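Local coordinates for ABC transporter substrate-binding protein (Rhizobium radiobacter, PDB 6TFX) that binds the opine mannopinic acid as the periplasmic solute-binding component of an ABC transporter, probably handing it on for import, at residues L31-Y36 against A483-E488; C418-K423 against Q445-S450. All coordinates share one frame; numbering follows the deposited sequence.

Contact 1. Residues L31-Y36 against A483-E488; sequences LVSYIY and APLITE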
loop_
_atom_site.group_PDB
_atom_site.type_symbol
_atom_site.label_atom_id
_atom_site.label_comp_id
_atom_site.label_asym_id
_atom_site.label_seq_id
_atom_site.Cartn_x
_atom_site.Cartn_y
_atom_site.Cartn_z
ATOM N N LEU A 31 -0.539 10.455 -4.932
ATOM C CA LEU A 31 -0.856 11.305 -6.076
ATOM C C LEU A 31 -2.056 10.745 -6.836
ATOM O O LEU A 31 -2.977 11.490 -7.148
ATOM C CB LEU A 31 0.372 11.403 -6.987
ATOM C CG LEU A 31 1.480 12.288 -6.406
ATOM C CD1 LEU A 31 2.804 12.116 -7.196
ATOM C CD2 LEU A 31 1.083 13.761 -6.434
ATOM N N VAL A 32 -2.075 9.415 -7.092
ATOM C CA VAL A 32 -3.194 8.769 -7.783
ATOM C C VAL A 32 -4.527 9.040 -7.057
ATOM O O VAL A 32 -5.542 9.301 -7.711
ATOM C CB VAL A 32 -2.853 7.263 -7.928
ATOM C CG1 VAL A 32 -4.081 6.390 -8.107
ATOM C CG2 VAL A 32 -1.863 7.076 -9.081
ATOM N N SER A 33 -4.510 9.017 -5.701
ATOM C CA SER A 33 -5.733 9.255 -4.925
ATOM C C SER A 33 -6.264 10.685 -5.055
ATOM O O SER A 33 -7.409 10.949 -4.667
ATOM C CB SER A 33 -5.529 8.910 -3.452
ATOM O OG SER A 33 -4.825 9.938 -2.774
ATOM N N TYR A 34 -5.434 11.612 -5.566
ATOM C CA TYR A 34 -5.895 13.012 -5.738
ATOM C C TYR A 34 -6.405 13.240 -7.172
ATOM O O TYR A 34 -7.188 14.160 -7.407
ATOM C CB TYR A 34 -4.730 13.988 -5.509
ATOM C CG TYR A 34 -4.109 13.972 -4.116
ATOM C CD1 TYR A 34 -4.646 13.190 -3.095
ATOM C CD2 TYR A 34 -2.913 14.634 -3.860
ATOM C CE1 TYR A 34 -4.048 13.125 -1.836
ATOM C CE2 TYR A 34 -2.317 14.595 -2.603
ATOM C CZ TYR A 34 -2.890 13.848 -1.587
ATOM O OH TYR A 34 -2.244 13.794 -0.365
ATOM N N ILE A 35 -5.901 12.447 -8.128
ATOM C CA ILE A 35 -6.191 12.613 -9.559
ATOM C C ILE A 35 -7.378 11.831 -10.039
ATOM O O ILE A 35 -8.057 12.285 -10.963
ATOM C CB ILE A 35 -4.920 12.190 -10.370
ATOM C CG1 ILE A 35 -3.679 13.034 -9.965
ATOM C CG2 ILE A 35 -5.141 12.200 -11.906
ATOM C CD1 ILE A 35 -2.312 12.331 -10.329
ATOM N N TYR A 36 -7.544 10.584 -9.525
ATOM C CA TYR A 36 -8.565 9.689 -10.035
ATOM C C TYR A 36 -9.685 9.415 -9.043
ATOM O O TYR A 36 -9.539 9.615 -7.817
ATOM C CB TYR A 36 -7.917 8.340 -10.331
ATOM C CG TYR A 36 -6.823 8.381 -11.367
ATOM C CD1 TYR A 36 -7.121 8.287 -12.722
ATOM C CD2 TYR A 36 -5.483 8.471 -10.995
ATOM C CE1 TYR A 36 -6.115 8.309 -13.686
ATOM C CE2 TYR A 36 -4.468 8.494 -11.950
ATOM C CZ TYR A 36 -4.789 8.385 -13.295
ATOM O OH TYR A 36 -3.794 8.343 -14.243
ATOM N N ALA A 483 -1.832 7.833 3.834
ATOM C CA ALA A 483 -1.395 9.203 3.585
ATOM C C ALA A 483 -2.613 10.116 3.538
ATOM O O ALA A 483 -3.720 9.649 3.257
ATOM C CB ALA A 483 -0.653 9.277 2.263
ATOM N N PRO A 484 -2.435 11.423 3.769
ATOM C CA PRO A 484 -3.592 12.334 3.699
ATOM C C PRO A 484 -4.316 12.282 2.357
ATOM O O PRO A 484 -3.705 12.098 1.303
ATOM C CB PRO A 484 -2.963 13.716 3.886
ATOM C CG PRO A 484 -1.687 13.467 4.635
ATOM C CD PRO A 484 -1.193 12.150 4.092
ATOM N N LEU A 485 -5.633 12.482 2.416
ATOM C CA LEU A 485 -6.469 12.552 1.232
ATOM C C LEU A 485 -6.873 14.016 1.090
ATOM O O LEU A 485 -7.558 14.570 1.966
ATOM C CB LEU A 485 -7.725 11.661 1.361
ATOM C CG LEU A 485 -8.661 11.666 0.151
ATOM C CD1 LEU A 485 -8.038 10.923 -1.041
ATOM C CD2 LEU A 485 -10.008 11.070 0.508
ATOM N N ILE A 486 -6.435 14.637 -0.009
ATOM C CA ILE A 486 -6.793 16.019 -0.326
ATOM C C ILE A 486 -7.948 15.922 -1.325
ATOM O O ILE A 486 -7.872 15.187 -2.313
ATOM C CB ILE A 486 -5.588 16.835 -0.858
ATOM C CG1 ILE A 486 -4.461 16.832 0.212
ATOM C CG2 ILE A 486 -6.022 18.265 -1.201
ATOM C CD1 ILE A 486 -3.169 17.270 -0.304
ATOM N N THR A 487 -9.049 16.611 -1.011
ATOM C CA THR A 487 -10.250 16.552 -1.835
ATOM C C THR A 487 -10.715 17.965 -2.169
ATOM O O THR A 487 -10.050 18.960 -1.827
ATOM C CB THR A 487 -11.403 15.814 -1.098
ATOM O OG1 THR A 487 -11.897 16.657 -0.068
ATOM C CG2 THR A 487 -11.000 14.431 -0.532
ATOM N N GLU A 488 -11.904 18.060 -2.787
ATOM C CA GLU A 488 -12.517 19.365 -3.082
ATOM C C GLU A 488 -12.933 20.076 -1.760
ATOM O O GLU A 488 -13.253 21.264 -1.775
ATOM C CB GLU A 488 -13.730 19.193 -4.034
ATOM C CG GLU A 488 -15.018 18.663 -3.400
ATOM C CD GLU A 488 -15.066 17.186 -3.062
ATOM O OE1 GLU A 488 -14.061 16.473 -3.284
ATOM O OE2 GLU A 488 -16.129 16.735 -2.586
HETATM O O HOH W 1 -8.917 13.119 -3.822
HETATM O O HOH W 2 -4.613 9.365 0.041
#
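Tyr34, in the last turn of helix 26-35, reaches the extended run Pro484 to Ile486 with the outer part of its ring and its hydroxyl. Its CB is set at an angle to that run, and the first torsion (chi1 -62°), with CG beside the backbone N and opposite the carbonyl carbon, swings the ring over to it. CD1 lies near the backbone N of Ile486, and CE1 approaches the same nitrogen more closely, at 3.4 Å. On the other flank of the ring CE2 meets CD1 of Ile486 at 3.6 Å. Between them, CB of Ile486 sits almost over the ring centre, 4.1 Å from the centroid and 12° off the normal, a CH-pi contact. Branching at CB keeps this side chain broad close to the backbone, so that CB lies over the ring while CG1 and CD1 run out along it to CZ, CE2 and OH. At the tip, OH donates to Pro484 O over 2.8 Å. The oxygen lies at the ring edge, near its plane, whereas OH stands 46° out of the carbonyl plane.

In this periplasmic binding protein fold, the pair lies where the loop leading to strand 491-492 runs beside helix 26-35. Met8 of strand 5-10 touches both Tyr34 and Ile486, while Trp464 of strand 454-467 packs on Pro484.

Two waters complete the seam. One donates to Ser33 O and to Ile486 O, each at 2.8 Å, and the other joins Ser33 OG to Pro484 O, which thus accepts from both tyrosine and water. A small serine suits this helix position: its OG also bonds to Thr30 O one turn back. Leu485 starts away from the helix, but its CD1 returns to 3.7 Å from Ser33 O, placing apolar carbon alongside the water-bridged polar atoms.

Contact 2. Residues C418-K423 against Q445-S450; sequences CNVADK and QKLIVS. With MG (magnesium ion), chain G.
A magnesium site with two cysteine ligands adjoins the base of a helical hairpin here, where Cys418, Val420 and Ala421 face Leu447 and Ile448. SG of Cys418 binds the magnesium ion at 2.2 Å, and SG of Cys453, just beyond helix 434-450, is the second protein ligand. Cys418 holds its sulfur opposite the backbone N (chi1 176°), a setting that brings SG to the metal and also to 4.0 Å from Ile448 CG1. Cysteine sulfur is an uncommon partner for magnesium, which generally prefers oxygen.

Val420 turns its CG1 branch to the second helix. With chi1 at 71° this methyl stands between the backbone N and the carbonyl carbon and reaches across to Leu447, 3.7 Å from its carbonyl O and 4.0 Å from its CB. The same methyl lies beside the metal, so the ion has hydrocarbon on this flank. Leu447 O itself bonds to Asn451 ND2.

A type I turn from Asn419 to Asp422 leads into helix 422-430, with Ala421 at the N-cap, and this helix start lies against the C-terminal end of helix 434-450. The small methyl of Ala421 lets the two backbones draw close, their CA atoms 6.3 Å apart at Ala421 and Leu447. Its CB rests alongside Ile448 CG1 at 4.0 Å, with Ile448 CD1 almost as near, while Leu447 CD1 lies near the backbone O of Val420. A long apolar side chain suits Ile448, which also packs on Leu396 and Tyr400 of helix 392-400.

Near the helix end, Ser450 folds its OG back to Lys446 O at 3.0 Å. That carbonyl also takes Ser450 N, the two donors arriving from opposite faces of its plane.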
loop_
_atom_site.group_PDB
_atom_site.type_symbol
_atom_site.label_atom_id
_atom_site.label_comp_id
_atom_site.label_asym_id
_atom_site.label_seq_id
_atom_site.Cartn_x
_atom_site.Cartn_y
_atom_site.Cartn_z
ATOM N N CYS A 418 7.221 -18.574 -0.958
ATOM C CA CYS A 418 6.411 -19.421 -0.076
ATOM C C CYS A 418 5.436 -20.254 -0.939
ATOM O O CYS A 418 4.874 -19.742 -1.913
ATOM C CB CYS A 418 5.657 -18.522 0.901
ATOM S SG CYS A 418 4.501 -19.392 2.004
ATOM N N ASN A 419 5.220 -21.529 -0.564
ATOM C CA ASN A 419 4.215 -22.364 -1.224
ATOM C C ASN A 419 3.458 -23.243 -0.203
ATOM O O ASN A 419 2.457 -23.872 -0.564
ATOM C CB ASN A 419 4.822 -23.205 -2.354
ATOM C CG ASN A 419 5.840 -24.245 -1.935
ATOM O OD1 ASN A 419 6.269 -24.334 -0.777
ATOM N ND2 ASN A 419 6.260 -25.057 -2.887
ATOM N N VAL A 420 3.869 -23.187 1.069
ATOM C CA VAL A 420 3.384 -24.066 2.151
ATOM C C VAL A 420 1.891 -23.930 2.473
ATOM O O VAL A 420 1.291 -24.894 2.995
ATOM C CB VAL A 420 4.240 -23.916 3.446
ATOM C CG1 VAL A 420 4.011 -22.576 4.165
ATOM C CG2 VAL A 420 4.059 -25.116 4.388
ATOM N N ALA A 421 1.310 -22.753 2.198
ATOM C CA ALA A 421 -0.068 -22.483 2.598
ATOM C C ALA A 421 -1.045 -22.372 1.434
ATOM O O ALA A 421 -2.174 -21.904 1.630
ATOM C CB ALA A 421 -0.082 -21.202 3.428
ATOM N N ASP A 422 -0.643 -22.811 0.214
ATOM C CA ASP A 422 -1.532 -22.661 -0.943
ATOM C C ASP A 422 -2.915 -23.234 -0.764
ATOM O O ASP A 422 -3.892 -22.564 -1.081
ATOM C CB ASP A 422 -0.934 -23.294 -2.187
ATOM C CG ASP A 422 0.169 -22.515 -2.852
ATOM O OD1 ASP A 422 0.575 -21.448 -2.306
ATOM O OD2 ASP A 422 0.623 -22.956 -3.914
ATOM N N LYS A 423 -3.006 -24.491 -0.278
ATOM C CA LYS A 423 -4.318 -25.125 -0.139
ATOM C C LYS A 423 -5.203 -24.406 0.869
ATOM O O LYS A 423 -6.399 -24.258 0.622
ATOM C CB LYS A 423 -4.165 -26.607 0.253
ATOM C CG LYS A 423 -3.363 -27.422 -0.778
ATOM C CD LYS A 423 -3.996 -27.482 -2.170
ATOM C CE LYS A 423 -2.979 -27.845 -3.225
ATOM N NZ LYS A 423 -3.620 -28.102 -4.542
ATOM N N GLN A 445 -1.530 -18.759 8.300
ATOM C CA GLN A 445 -0.536 -17.941 9.018
ATOM C C GLN A 445 0.415 -18.803 9.847
ATOM O O GLN A 445 1.623 -18.575 9.823
ATOM C CB GLN A 445 -1.241 -16.905 9.899
ATOM C CG GLN A 445 -1.917 -15.822 9.042
ATOM C CD GLN A 445 -2.971 -15.075 9.831
ATOM O OE1 GLN A 445 -2.657 -14.239 10.675
ATOM N NE2 GLN A 445 -4.241 -15.386 9.565
ATOM N N LYS A 446 -0.131 -19.816 10.569
ATOM C CA LYS A 446 0.691 -20.715 11.394
ATOM C C LYS A 446 1.720 -21.450 10.533
ATOM O O LYS A 446 2.882 -21.615 10.950
ATOM C CB LYS A 446 -0.192 -21.722 12.134
ATOM C CG LYS A 446 -0.978 -21.079 13.271
ATOM C CD LYS A 446 -1.633 -22.156 14.117
ATOM C CE LYS A 446 -2.211 -21.591 15.400
ATOM N NZ LYS A 446 -3.404 -20.763 15.128
ATOM N N LEU A 447 1.312 -21.881 9.325
ATOM C CA LEU A 447 2.238 -22.593 8.444
ATOM C C LEU A 447 3.328 -21.670 7.945
ATOM O O LEU A 447 4.481 -22.088 7.819
ATOM C CB LEU A 447 1.481 -23.154 7.232
ATOM C CG LEU A 447 0.548 -24.334 7.525
ATOM C CD1 LEU A 447 -0.444 -24.543 6.391
ATOM C CD2 LEU A 447 1.338 -25.614 7.792
ATOM N N ILE A 448 2.962 -20.426 7.592
ATOM C CA ILE A 448 3.983 -19.495 7.043
ATOM C C ILE A 448 4.973 -19.099 8.156
ATOM O O ILE A 448 6.188 -19.029 7.925
ATOM C CB ILE A 448 3.282 -18.254 6.442
ATOM C CG1 ILE A 448 2.345 -18.679 5.260
ATOM C CG2 ILE A 448 4.316 -17.180 6.017
ATOM C CD1 ILE A 448 1.247 -17.673 4.929
ATOM N N VAL A 449 4.448 -18.835 9.361
ATOM C CA VAL A 449 5.296 -18.484 10.502
ATOM C C VAL A 449 6.243 -19.645 10.846
ATOM O O VAL A 449 7.452 -19.418 11.035
ATOM C CB VAL A 449 4.423 -18.115 11.733
ATOM C CG1 VAL A 449 5.258 -18.065 13.015
ATOM C CG2 VAL A 449 3.729 -16.780 11.505
ATOM N N SER A 450 5.688 -20.871 10.991
ATOM C CA SER A 450 6.503 -22.027 11.425
ATOM C C SER A 450 7.550 -22.444 10.414
ATOM O O SER A 450 8.615 -22.940 10.809
ATOM C CB SER A 450 5.611 -23.198 11.820
ATOM O OG SER A 450 4.946 -23.721 10.687
HETATM MG MG MG G . 6.215 -20.126 3.084
#

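How the contacts relate
From the N terminus the chain passes through strand 5-10 into helix 26-35, whose last turn forms the first half of contact 1. More than four hundred residues follow before the loop 483-488 returns to it near the C terminus, so this contact closes a loop that takes in nearly the whole protein. Contact 2 is nested inside it: between 418-423 and 445-450 only 21 residues intervene, mostly helical, and the pair closes a local helical hairpin. The two lie on opposite sides of the chain's centre, about 36 Å apart between centres, and do not touch. Contact 1 joins an N-terminal helix to the C-terminal loop; contact 2 joins the start and end of a helical hairpin next to helix 392-400.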